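Local coordinates for protein phenol hydroxylase component phN (Pseudomonas stutzeri, PDB 3U52) that probably forms the diiron-bearing subunit of a multicomponent phenol hydroxylase, which uses dioxygen to hydroxylate phenol, at residues 105-110 / 177-182; 136-141 / 197-202; 340-345 / 394-399; 348-353 / 387-392. All coordinates share one frame; numbering follows the deposited sequence.

In the fold
Contacts 1 and 2 lie in the core, with centres about 11 Å apart, and both belong to the helical diiron domain. Helices 105-121 and 125-155 each send ligands to one iron. Helix 187-216 gives one ligand to the other iron. Contact 1 is apolar between its segments, whereas contact 2 is two carboxylates at the metals. Contacts 3 and 4 lie farther out, with centres about 13 Å apart. Contact 3 joins a loop to the 340-345 segment. It is buried and mixes a tyrosine hydrogen bond with proline packing. Contact 4 joins two loops and is partly buried and polar. Its Arg389 reaches Tyr340 of contact 3. The segment 394-399 also carries a zinc ligand.

Contact 1: 105-110 / 177-182; sequences SPLEHA and SFFDDA. With FE (Fe (III) ion), chain G.
The Phe179 ring meets Leu107 and Ala110 with a first torsion of -130°, off the staggered values, which sets how the ring is turned against them. It touches the backbone of helix 105-121 as well as side chains. Leu107 O sits over one face of the Phe179 ring, 4.1 Å above its plane and toward the rim. Phe179 CE2 is 3.6 Å from both Ala110 C and Ala110 O. Phe179 CD2 lies 3.4 Å from Ala110 CB, which approaches the ring obliquely. On the other side of the ring axis, Phe179 CD1 is 3.9 Å from Leu107 CG. Leu107 CD1 adds a contact of 3.9 Å with Phe179 CB. An alanine in place of Phe179 would probably open a gap beside Leu107 and Ala110. One residue beyond Leu107, Glu108 points away from Phe179 and binds an iron through OE2 at 2.3 Å. Gln145 holds its other oxygen, OE1. The contact thus lies on the side of helix 105-121 away from the iron ligand. Phe179 also packs on Ile194 and Phe198 of helix 187-216, while helix 162-166 meets Leu107 and helix 254-283 lies against Phe178.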
# COMPACT_ATOMS: atom_id res chain seq x y z
N SER A 105 -2.22 22.84 6.14
CA SER A 105 -1.10 22.04 6.68
C SER A 105 -0.28 22.72 7.79
O SER A 105 0.12 22.06 8.76
CB SER A 105 -0.12 21.59 5.61
OG SER A 105 -0.69 20.59 4.81
N PRO A 106 0.05 24.02 7.62
CA PRO A 106 0.82 24.64 8.67
C PRO A 106 0.06 24.68 9.99
O PRO A 106 0.69 24.60 11.05
CB PRO A 106 1.09 26.06 8.12
CG PRO A 106 1.02 25.88 6.54
CD PRO A 106 -0.20 24.93 6.47
N LEU A 107 -1.26 24.69 9.95
CA LEU A 107 -2.06 24.59 11.16
C LEU A 107 -1.90 23.23 11.83
O LEU A 107 -1.94 23.16 13.08
CB LEU A 107 -3.53 24.89 10.85
CG LEU A 107 -3.98 26.35 11.06
CD1 LEU A 107 -2.88 27.37 11.02
CD2 LEU A 107 -5.21 26.72 10.21
N GLU A 108 -1.68 22.17 11.03
CA GLU A 108 -1.59 20.82 11.60
C GLU A 108 -0.33 20.90 12.48
O GLU A 108 -0.29 20.40 13.60
CB GLU A 108 -1.37 19.75 10.52
CG GLU A 108 -2.51 19.56 9.47
CD GLU A 108 -3.67 18.78 10.03
OE1 GLU A 108 -4.53 18.32 9.26
OE2 GLU A 108 -3.72 18.62 11.25
N HIS A 109 0.72 21.50 11.92
CA HIS A 109 2.01 21.57 12.59
C HIS A 109 1.97 22.47 13.84
O HIS A 109 2.50 22.09 14.88
CB HIS A 109 3.08 22.07 11.65
CG HIS A 109 4.45 21.67 12.08
ND1 HIS A 109 5.01 20.47 11.73
CD2 HIS A 109 5.33 22.27 12.91
CE1 HIS A 109 6.20 20.36 12.28
NE2 HIS A 109 6.42 21.43 13.01
N ALA A 110 1.36 23.66 13.73
CA ALA A 110 1.00 24.46 14.91
C ALA A 110 0.23 23.66 15.98
O ALA A 110 0.47 23.85 17.17
CB ALA A 110 0.20 25.64 14.50
N SER A 177 -3.20 33.90 12.24
CA SER A 177 -3.62 34.62 13.44
C SER A 177 -4.68 33.85 14.25
O SER A 177 -4.74 33.99 15.48
CB SER A 177 -4.09 36.06 13.12
OG SER A 177 -5.32 36.03 12.43
N PHE A 178 -5.52 33.04 13.59
CA PHE A 178 -6.48 32.14 14.30
C PHE A 178 -5.71 31.23 15.26
O PHE A 178 -6.02 31.12 16.47
CB PHE A 178 -7.27 31.24 13.28
CG PHE A 178 -8.18 30.25 13.94
CD1 PHE A 178 -7.72 29.00 14.30
CD2 PHE A 178 -9.53 30.56 14.16
CE1 PHE A 178 -8.58 28.07 14.94
CE2 PHE A 178 -10.43 29.63 14.77
CZ PHE A 178 -9.95 28.42 15.19
N PHE A 179 -4.68 30.56 14.72
CA PHE A 179 -3.93 29.66 15.58
C PHE A 179 -2.95 30.35 16.56
O PHE A 179 -2.67 29.79 17.63
CB PHE A 179 -3.20 28.56 14.75
CG PHE A 179 -3.45 27.19 15.30
CD1 PHE A 179 -4.55 26.47 14.91
CD2 PHE A 179 -2.59 26.65 16.25
CE1 PHE A 179 -4.83 25.19 15.47
CE2 PHE A 179 -2.82 25.38 16.80
CZ PHE A 179 -3.95 24.65 16.41
N ASP A 180 -2.39 31.51 16.19
CA ASP A 180 -1.54 32.31 17.11
C ASP A 180 -2.39 32.74 18.30
O ASP A 180 -1.92 32.70 19.39
CB ASP A 180 -0.96 33.54 16.44
CG ASP A 180 0.26 33.23 15.58
OD1 ASP A 180 0.67 32.03 15.49
OD2 ASP A 180 0.84 34.20 14.99
N ASP A 181 -3.65 33.13 18.06
CA ASP A 181 -4.59 33.53 19.12
C ASP A 181 -4.76 32.38 20.10
O ASP A 181 -4.55 32.55 21.31
CB ASP A 181 -5.89 33.98 18.43
CG ASP A 181 -6.92 34.64 19.37
OD1 ASP A 181 -6.90 34.43 20.58
OD2 ASP A 181 -7.81 35.34 18.83
N ALA A 182 -5.04 31.16 19.59
CA ALA A 182 -5.20 29.98 20.46
C ALA A 182 -3.93 29.62 21.24
O ALA A 182 -4.01 29.33 22.43
CB ALA A 182 -5.70 28.74 19.64
FE FE G . -5.06 17.10 12.30

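Contact 2: 136-141 / 197-202; sequences IDELRH and SFEYVL. With FE (Fe (III) ion), chain G; FE (Fe (III) ion), chain H.
Glu138 and Glu199 reach toward each other from opposite directions, and their carboxylate planes are turned 42° apart. Glu138 OE1 and Glu199 OE1 are 3.3 Å apart. Both are acceptors, so this is not a bond. The two irons probably account for it. Glu138 turns OE2 to one iron at 2.2 Å, and Glu199 turns OE1 to the second iron at 2.1 Å. Each glutamate has CG beside its backbone N and a bend at chi2 (-70° in Glu138, -79° in Glu199), which curls the carboxylate to the metal. His141, one helical turn after Glu138, gives ND1 to the first iron at 2.4 Å. This Glu-x-x-His spacing belongs to the four-helix diiron site of bacterial multicomponent monooxygenases. Glu108 completes the protein ligands of the first iron, and Glu233 and His236 join Glu199 on the second. Glu199 lies in a wider pi-type turn of helix 187-216, where Leu202 N bonds to Ser197 O at 3.0 Å. Glu138 OE1 accepts a hydrogen bond from Gln134 NE2. A glycerol, probably from the crystallisation liquor, hydrogen-bonds to that oxygen and weakly to Glu199 OE1. His141 NE2 is hydrogen-bonded to Asp232, a second-shell residue that helps fix the ring.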
# COMPACT_ATOMS: atom_id res chain seq x y z
N ILE A 136 0.97 13.96 18.80
CA ILE A 136 1.75 13.16 17.84
C ILE A 136 0.87 12.79 16.60
O ILE A 136 1.39 12.64 15.50
CB ILE A 136 2.44 11.95 18.52
CG1 ILE A 136 3.50 11.35 17.60
CG2 ILE A 136 1.37 10.95 18.89
CD1 ILE A 136 4.33 10.20 18.26
N ASP A 137 -0.45 12.67 16.75
CA ASP A 137 -1.32 12.58 15.55
C ASP A 137 -1.24 13.81 14.64
O ASP A 137 -1.30 13.69 13.41
CB ASP A 137 -2.81 12.37 15.92
CG ASP A 137 -3.09 11.09 16.66
OD1 ASP A 137 -2.33 10.08 16.66
OD2 ASP A 137 -4.16 11.10 17.32
N GLU A 138 -1.19 15.01 15.22
CA GLU A 138 -1.09 16.23 14.39
C GLU A 138 0.27 16.31 13.69
O GLU A 138 0.34 16.78 12.55
CB GLU A 138 -1.28 17.50 15.22
CG GLU A 138 -2.57 17.43 16.04
CD GLU A 138 -3.82 17.52 15.15
OE1 GLU A 138 -4.92 17.50 15.69
OE2 GLU A 138 -3.70 17.62 13.90
N LEU A 139 1.33 15.87 14.36
CA LEU A 139 2.60 15.72 13.69
C LEU A 139 2.44 14.79 12.48
O LEU A 139 2.96 15.02 11.39
CB LEU A 139 3.61 15.09 14.66
CG LEU A 139 5.03 15.02 14.04
CD1 LEU A 139 5.55 16.41 13.47
CD2 LEU A 139 6.05 14.38 15.05
N ARG A 140 1.77 13.68 12.69
CA ARG A 140 1.56 12.76 11.59
C ARG A 140 0.84 13.46 10.45
O ARG A 140 1.20 13.30 9.30
CB ARG A 140 0.71 11.59 12.04
CG ARG A 140 0.41 10.65 10.85
CD ARG A 140 -0.26 9.43 11.27
NE ARG A 140 -1.62 9.51 10.90
CZ ARG A 140 -2.17 8.74 9.98
NH1 ARG A 140 -1.46 7.81 9.35
NH2 ARG A 140 -3.45 8.91 9.71
N HIS A 141 -0.19 14.23 10.78
CA HIS A 141 -1.05 14.87 9.78
C HIS A 141 -0.25 15.87 8.98
O HIS A 141 -0.33 15.91 7.76
CB HIS A 141 -2.28 15.54 10.45
CG HIS A 141 -3.27 14.54 10.98
ND1 HIS A 141 -4.36 14.90 11.73
CD2 HIS A 141 -3.32 13.19 10.87
CE1 HIS A 141 -5.05 13.82 12.06
NE2 HIS A 141 -4.45 12.77 11.54
N SER A 197 -14.18 23.52 19.81
CA SER A 197 -14.75 24.34 18.72
C SER A 197 -14.31 23.88 17.32
O SER A 197 -15.15 23.72 16.42
CB SER A 197 -14.44 25.84 18.97
OG SER A 197 -14.97 26.26 20.23
N PHE A 198 -13.03 23.63 17.14
CA PHE A 198 -12.43 23.26 15.86
C PHE A 198 -12.71 21.77 15.64
O PHE A 198 -13.42 21.38 14.70
CB PHE A 198 -10.92 23.52 15.99
CG PHE A 198 -10.17 23.89 14.71
CD1 PHE A 198 -10.78 24.49 13.63
CD2 PHE A 198 -8.78 23.73 14.67
CE1 PHE A 198 -9.99 24.83 12.48
CE2 PHE A 198 -8.01 24.12 13.53
CZ PHE A 198 -8.61 24.64 12.46
N GLU A 199 -12.18 20.93 16.55
CA GLU A 199 -12.15 19.46 16.35
C GLU A 199 -13.43 18.74 16.59
O GLU A 199 -13.53 17.59 16.23
CB GLU A 199 -11.12 18.77 17.25
CG GLU A 199 -9.70 19.15 16.95
CD GLU A 199 -9.17 18.41 15.74
OE1 GLU A 199 -8.21 17.63 15.87
OE2 GLU A 199 -9.73 18.60 14.64
N TYR A 200 -14.38 19.37 17.26
CA TYR A 200 -15.63 18.72 17.50
C TYR A 200 -16.78 19.42 16.76
O TYR A 200 -17.45 18.80 15.93
CB TYR A 200 -15.92 18.56 19.00
CG TYR A 200 -17.17 17.76 19.22
CD1 TYR A 200 -18.36 18.37 19.55
CD2 TYR A 200 -17.16 16.38 19.06
CE1 TYR A 200 -19.54 17.61 19.71
CE2 TYR A 200 -18.29 15.63 19.21
CZ TYR A 200 -19.49 16.24 19.54
OH TYR A 200 -20.63 15.45 19.72
N VAL A 201 -17.01 20.67 17.07
CA VAL A 201 -18.11 21.39 16.47
C VAL A 201 -17.98 21.64 14.94
O VAL A 201 -18.93 21.40 14.19
CB VAL A 201 -18.42 22.69 17.22
CG1 VAL A 201 -19.62 23.42 16.54
CG2 VAL A 201 -18.77 22.35 18.66
N LEU A 202 -16.81 22.13 14.49
CA LEU A 202 -16.66 22.68 13.13
C LEU A 202 -15.84 21.77 12.22
O LEU A 202 -15.69 22.05 11.03
CB LEU A 202 -16.05 24.09 13.21
CG LEU A 202 -16.97 25.12 13.91
CD1 LEU A 202 -16.27 26.48 14.11
CD2 LEU A 202 -18.31 25.32 13.14
FE FE G . -5.06 17.10 12.30
FE FE H . -7.68 16.20 14.36

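Contact 3: 340-345 / 394-399; sequences YQYCQA and TLPQLC. With ZN (zinc ion), chain I; XE (xenon), chain R.
Tyr342, Pro396 and Thr394 supply nearly all the surface buried here, and Tyr342 supplies most. Its ring extends from the 340-345 segment to the loop 394-399. With CG beside the backbone N (chi1 -77°), the phenol reaches the loop end-on. Tyr342 OH donates to the Thr394 carbonyl oxygen at 2.9 Å. The bond runs nearly along the C=O axis, with an angle of 160° at the oxygen, and the acceptor lies at the ring edge in its plane. Pro396 faces Tyr342 from the opposite direction. Its CB is 3.3 Å from Tyr342 OH, and its CD is 3.7 Å from Tyr342 CZ. A xenon atom sits over one face of the tyrosine ring, 3.8 Å from Tyr342 CD2. It is also 3.9 Å from Pro396 CD, and Trp170 completes that pocket. A phenylalanine here would lack the hydroxyl and would probably leave Thr394 O without its mate and the loop less firmly held. Farther along the loop, Cys399 SG binds zinc at 2.4 Å together with Cys402, Cys432 and Cys436. The chemistry is therefore divided: the hydroxyl gives the loop one directed bond, while the ring and proline offer an apolar surface that can hold a xenon atom.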
# COMPACT_ATOMS: atom_id res chain seq x y z
N TYR A 340 -10.56 36.79 -6.75
CA TYR A 340 -10.44 37.08 -8.20
C TYR A 340 -9.67 38.41 -8.47
O TYR A 340 -8.72 38.44 -9.27
CB TYR A 340 -11.86 37.12 -8.83
CG TYR A 340 -11.90 37.34 -10.31
CD1 TYR A 340 -11.88 38.64 -10.83
CD2 TYR A 340 -11.93 36.28 -11.18
CE1 TYR A 340 -11.90 38.87 -12.21
CE2 TYR A 340 -11.99 36.50 -12.57
CZ TYR A 340 -11.94 37.79 -13.07
OH TYR A 340 -11.98 37.97 -14.42
N GLN A 341 -10.06 39.51 -7.81
CA GLN A 341 -9.47 40.83 -8.08
C GLN A 341 -8.12 41.02 -7.45
O GLN A 341 -7.36 41.92 -7.84
CB GLN A 341 -10.44 41.94 -7.63
CG GLN A 341 -10.57 42.07 -6.11
CD GLN A 341 -11.77 42.90 -5.73
OE1 GLN A 341 -12.91 42.44 -5.84
NE2 GLN A 341 -11.53 44.13 -5.35
N TYR A 342 -7.78 40.20 -6.49
CA TYR A 342 -6.51 40.29 -5.80
C TYR A 342 -5.54 39.13 -6.12
O TYR A 342 -4.45 39.02 -5.52
CB TYR A 342 -6.76 40.42 -4.31
CG TYR A 342 -7.23 41.80 -3.86
CD1 TYR A 342 -8.22 41.92 -2.90
CD2 TYR A 342 -6.61 42.97 -4.32
CE1 TYR A 342 -8.65 43.14 -2.44
CE2 TYR A 342 -7.04 44.25 -3.87
CZ TYR A 342 -8.04 44.31 -2.91
OH TYR A 342 -8.46 45.47 -2.37
N CYS A 343 -5.88 38.26 -7.08
CA CYS A 343 -4.99 37.11 -7.33
C CYS A 343 -3.69 37.40 -8.05
O CYS A 343 -2.91 36.47 -8.27
CB CYS A 343 -5.67 35.89 -8.00
SG CYS A 343 -6.06 36.17 -9.71
N GLN A 344 -3.43 38.65 -8.39
CA GLN A 344 -2.06 39.06 -8.77
C GLN A 344 -1.10 38.89 -7.55
O GLN A 344 0.13 38.88 -7.69
CB GLN A 344 -2.00 40.50 -9.38
CG GLN A 344 -2.03 41.70 -8.40
CD GLN A 344 -3.45 42.12 -8.06
OE1 GLN A 344 -3.73 43.30 -7.82
NE2 GLN A 344 -4.34 41.19 -8.09
N ALA A 345 -1.70 38.76 -6.37
CA ALA A 345 -0.93 38.72 -5.13
C ALA A 345 -1.19 37.48 -4.28
O ALA A 345 -1.04 37.54 -3.07
CB ALA A 345 -1.20 39.95 -4.31
N THR A 394 -5.38 48.46 -5.59
CA THR A 394 -5.34 49.17 -4.32
C THR A 394 -5.57 48.21 -3.18
O THR A 394 -6.47 47.40 -3.23
CB THR A 394 -6.44 50.31 -4.24
OG1 THR A 394 -6.39 51.17 -5.40
CG2 THR A 394 -6.25 51.13 -2.96
N LEU A 395 -4.75 48.33 -2.13
CA LEU A 395 -4.84 47.47 -0.96
C LEU A 395 -6.16 47.69 -0.16
O LEU A 395 -6.65 48.83 -0.05
CB LEU A 395 -3.63 47.69 -0.02
CG LEU A 395 -2.23 47.28 -0.51
CD1 LEU A 395 -1.17 47.73 0.49
CD2 LEU A 395 -2.15 45.80 -0.67
N PRO A 396 -6.73 46.61 0.40
CA PRO A 396 -7.98 46.72 1.18
C PRO A 396 -7.82 46.94 2.68
O PRO A 396 -6.78 46.64 3.26
CB PRO A 396 -8.61 45.36 0.94
CG PRO A 396 -7.44 44.44 0.96
CD PRO A 396 -6.33 45.19 0.24
N GLN A 397 -8.88 47.45 3.30
CA GLN A 397 -9.01 47.45 4.75
C GLN A 397 -9.15 45.99 5.22
O GLN A 397 -9.89 45.21 4.61
CB GLN A 397 -10.28 48.21 5.12
CG GLN A 397 -10.50 48.36 6.64
CD GLN A 397 -11.78 49.12 6.91
OE1 GLN A 397 -12.87 48.58 6.76
NE2 GLN A 397 -11.65 50.36 7.31
N LEU A 398 -8.43 45.64 6.29
CA LEU A 398 -8.49 44.34 6.92
C LEU A 398 -9.16 44.48 8.29
O LEU A 398 -9.00 45.53 8.96
CB LEU A 398 -7.06 43.79 7.13
CG LEU A 398 -6.20 43.55 5.88
CD1 LEU A 398 -4.92 42.82 6.32
CD2 LEU A 398 -6.97 42.72 4.85
N CYS A 399 -9.88 43.43 8.72
CA CYS A 399 -10.43 43.40 10.08
C CYS A 399 -9.31 43.27 11.10
O CYS A 399 -8.44 42.43 10.96
CB CYS A 399 -11.35 42.19 10.24
SG CYS A 399 -12.18 42.03 11.84
ZN ZN I . -13.35 40.01 11.38
XE XE R . -4.29 42.23 -1.35

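Contact 4: 348-353 / 387-392; sequences FHTWIP and GRRFYN
Thr350 and Arg389 join two loops whose backbones stay far apart, the nearest CA atoms, those of Thr350 and Tyr391, being separated by 11.3 Å. The loop 387-392 begins at a Schellman motif that ends helix 369-385. Gly387 takes the positive phi, Arg388 N bonds to Glu383 O and Gly387 N to Ala384 O. Arg389 then leaves the loop and crosses the Thr350 side chain at about a right angle. Its CG is anti to the backbone N (chi1 -162°) and the chain bends at chi2, which carries the guanidinium to the other loop. Arg389 NH1 donates to Thr350 OG1 at 3.1 Å. The bond is weak, with an angle of 125° at the hydrogen, and OG1 lies at the guanidinium edge near its plane. Other partners hold the group more firmly. Asp485 forms a salt bridge with NE, while the Tyr340 carbonyl takes a bond from NH2 and its ring makes a cation-pi contact. Tyr391 lies against one guanidinium face, with CE2 3.4 Å above the plane. The same NH2 turns back to its own loop: Arg389 NH2 donates to Phe390 O at 2.7 Å, tilted 29° from the carbonyl plane.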
# COMPACT_ATOMS: atom_id res chain seq x y z
N PHE A 348 -2.24 31.09 -5.85
CA PHE A 348 -3.18 30.29 -6.61
C PHE A 348 -3.93 31.14 -7.64
O PHE A 348 -4.00 32.37 -7.53
CB PHE A 348 -4.14 29.43 -5.75
CG PHE A 348 -5.09 30.24 -4.87
CD1 PHE A 348 -6.28 30.74 -5.38
CD2 PHE A 348 -4.75 30.53 -3.56
CE1 PHE A 348 -7.16 31.50 -4.54
CE2 PHE A 348 -5.59 31.27 -2.72
CZ PHE A 348 -6.80 31.77 -3.19
N HIS A 349 -4.48 30.47 -8.64
CA HIS A 349 -5.27 31.11 -9.70
C HIS A 349 -6.76 31.22 -9.40
O HIS A 349 -7.30 30.46 -8.59
CB HIS A 349 -5.14 30.30 -11.00
CG HIS A 349 -3.72 30.02 -11.39
ND1 HIS A 349 -2.79 31.00 -11.58
CD2 HIS A 349 -3.07 28.85 -11.61
CE1 HIS A 349 -1.63 30.47 -11.93
NE2 HIS A 349 -1.77 29.16 -11.94
N THR A 350 -7.44 32.16 -10.06
CA THR A 350 -8.90 32.23 -10.01
C THR A 350 -9.35 32.40 -11.46
O THR A 350 -8.53 32.51 -12.35
CB THR A 350 -9.42 33.45 -9.18
OG1 THR A 350 -9.02 34.63 -9.86
CG2 THR A 350 -8.84 33.48 -7.68
N TRP A 351 -10.66 32.45 -11.71
CA TRP A 351 -11.13 32.42 -13.10
C TRP A 351 -12.60 32.69 -12.97
O TRP A 351 -13.14 32.69 -11.86
CB TRP A 351 -10.93 31.02 -13.74
CG TRP A 351 -11.53 29.88 -12.89
CD1 TRP A 351 -12.84 29.44 -12.93
CD2 TRP A 351 -10.89 29.10 -11.86
NE1 TRP A 351 -13.05 28.45 -11.99
CE2 TRP A 351 -11.88 28.20 -11.33
CE3 TRP A 351 -9.59 29.03 -11.35
CZ2 TRP A 351 -11.58 27.27 -10.32
CZ3 TRP A 351 -9.30 28.10 -10.31
CH2 TRP A 351 -10.28 27.25 -9.81
N ILE A 352 -13.26 32.91 -14.10
CA ILE A 352 -14.71 33.01 -14.08
C ILE A 352 -15.31 31.59 -14.23
O ILE A 352 -14.91 30.86 -15.09
CB ILE A 352 -15.18 34.00 -15.19
CG1 ILE A 352 -14.64 35.40 -14.86
CG2 ILE A 352 -16.70 34.01 -15.33
CD1 ILE A 352 -14.71 36.35 -16.02
N PRO A 353 -16.27 31.21 -13.36
CA PRO A 353 -16.91 29.90 -13.44
C PRO A 353 -17.55 29.61 -14.83
O PRO A 353 -18.04 30.55 -15.49
CB PRO A 353 -18.00 29.97 -12.34
CG PRO A 353 -18.18 31.53 -12.07
CD PRO A 353 -16.79 32.02 -12.23
N GLY A 387 -9.85 42.36 -23.20
CA GLY A 387 -8.46 42.53 -22.82
C GLY A 387 -8.26 43.42 -21.59
O GLY A 387 -7.17 43.99 -21.41
N ARG A 388 -9.30 43.56 -20.77
CA ARG A 388 -9.27 44.36 -19.53
C ARG A 388 -9.64 43.51 -18.30
O ARG A 388 -10.46 43.93 -17.46
CB ARG A 388 -10.25 45.54 -19.65
CG ARG A 388 -9.91 46.62 -20.73
CD ARG A 388 -10.75 47.89 -20.56
NE ARG A 388 -12.16 47.56 -20.77
CZ ARG A 388 -12.74 47.52 -21.97
NH1 ARG A 388 -14.02 47.18 -22.07
NH2 ARG A 388 -12.04 47.82 -23.06
N ARG A 389 -9.02 42.33 -18.19
CA ARG A 389 -9.29 41.38 -17.08
C ARG A 389 -9.03 42.16 -15.78
O ARG A 389 -7.91 42.67 -15.56
CB ARG A 389 -8.38 40.13 -17.18
CG ARG A 389 -8.83 38.88 -16.36
CD ARG A 389 -8.63 39.10 -14.88
NE ARG A 389 -8.57 37.85 -14.10
CZ ARG A 389 -8.53 37.79 -12.77
NH1 ARG A 389 -8.44 36.61 -12.16
NH2 ARG A 389 -8.61 38.90 -12.05
N PHE A 390 -10.07 42.32 -14.97
CA PHE A 390 -10.00 43.18 -13.78
C PHE A 390 -9.04 42.63 -12.68
O PHE A 390 -9.23 41.50 -12.20
CB PHE A 390 -11.43 43.40 -13.21
CG PHE A 390 -11.47 44.17 -11.88
CD1 PHE A 390 -11.01 45.49 -11.79
CD2 PHE A 390 -12.05 43.60 -10.73
CE1 PHE A 390 -11.06 46.17 -10.58
CE2 PHE A 390 -12.13 44.32 -9.51
CZ PHE A 390 -11.62 45.58 -9.44
N TYR A 391 -8.03 43.44 -12.34
CA TYR A 391 -7.28 43.31 -11.11
C TYR A 391 -7.34 44.59 -10.30
O TYR A 391 -7.25 45.70 -10.86
CB TYR A 391 -5.82 42.98 -11.35
CG TYR A 391 -5.58 41.65 -12.02
CD1 TYR A 391 -5.49 41.58 -13.42
CD2 TYR A 391 -5.42 40.47 -11.28
CE1 TYR A 391 -5.23 40.37 -14.08
CE2 TYR A 391 -5.18 39.25 -11.93
CZ TYR A 391 -5.07 39.22 -13.31
OH TYR A 391 -4.86 38.03 -13.96
N ASN A 392 -7.55 44.45 -9.00
CA ASN A 392 -7.66 45.62 -8.13
C ASN A 392 -6.28 45.93 -7.55
O ASN A 392 -5.77 45.18 -6.73
CB ASN A 392 -8.70 45.38 -7.04
CG ASN A 392 -8.92 46.59 -6.14
OD1 ASN A 392 -8.17 47.58 -6.21
ND2 ASN A 392 -9.89 46.49 -5.24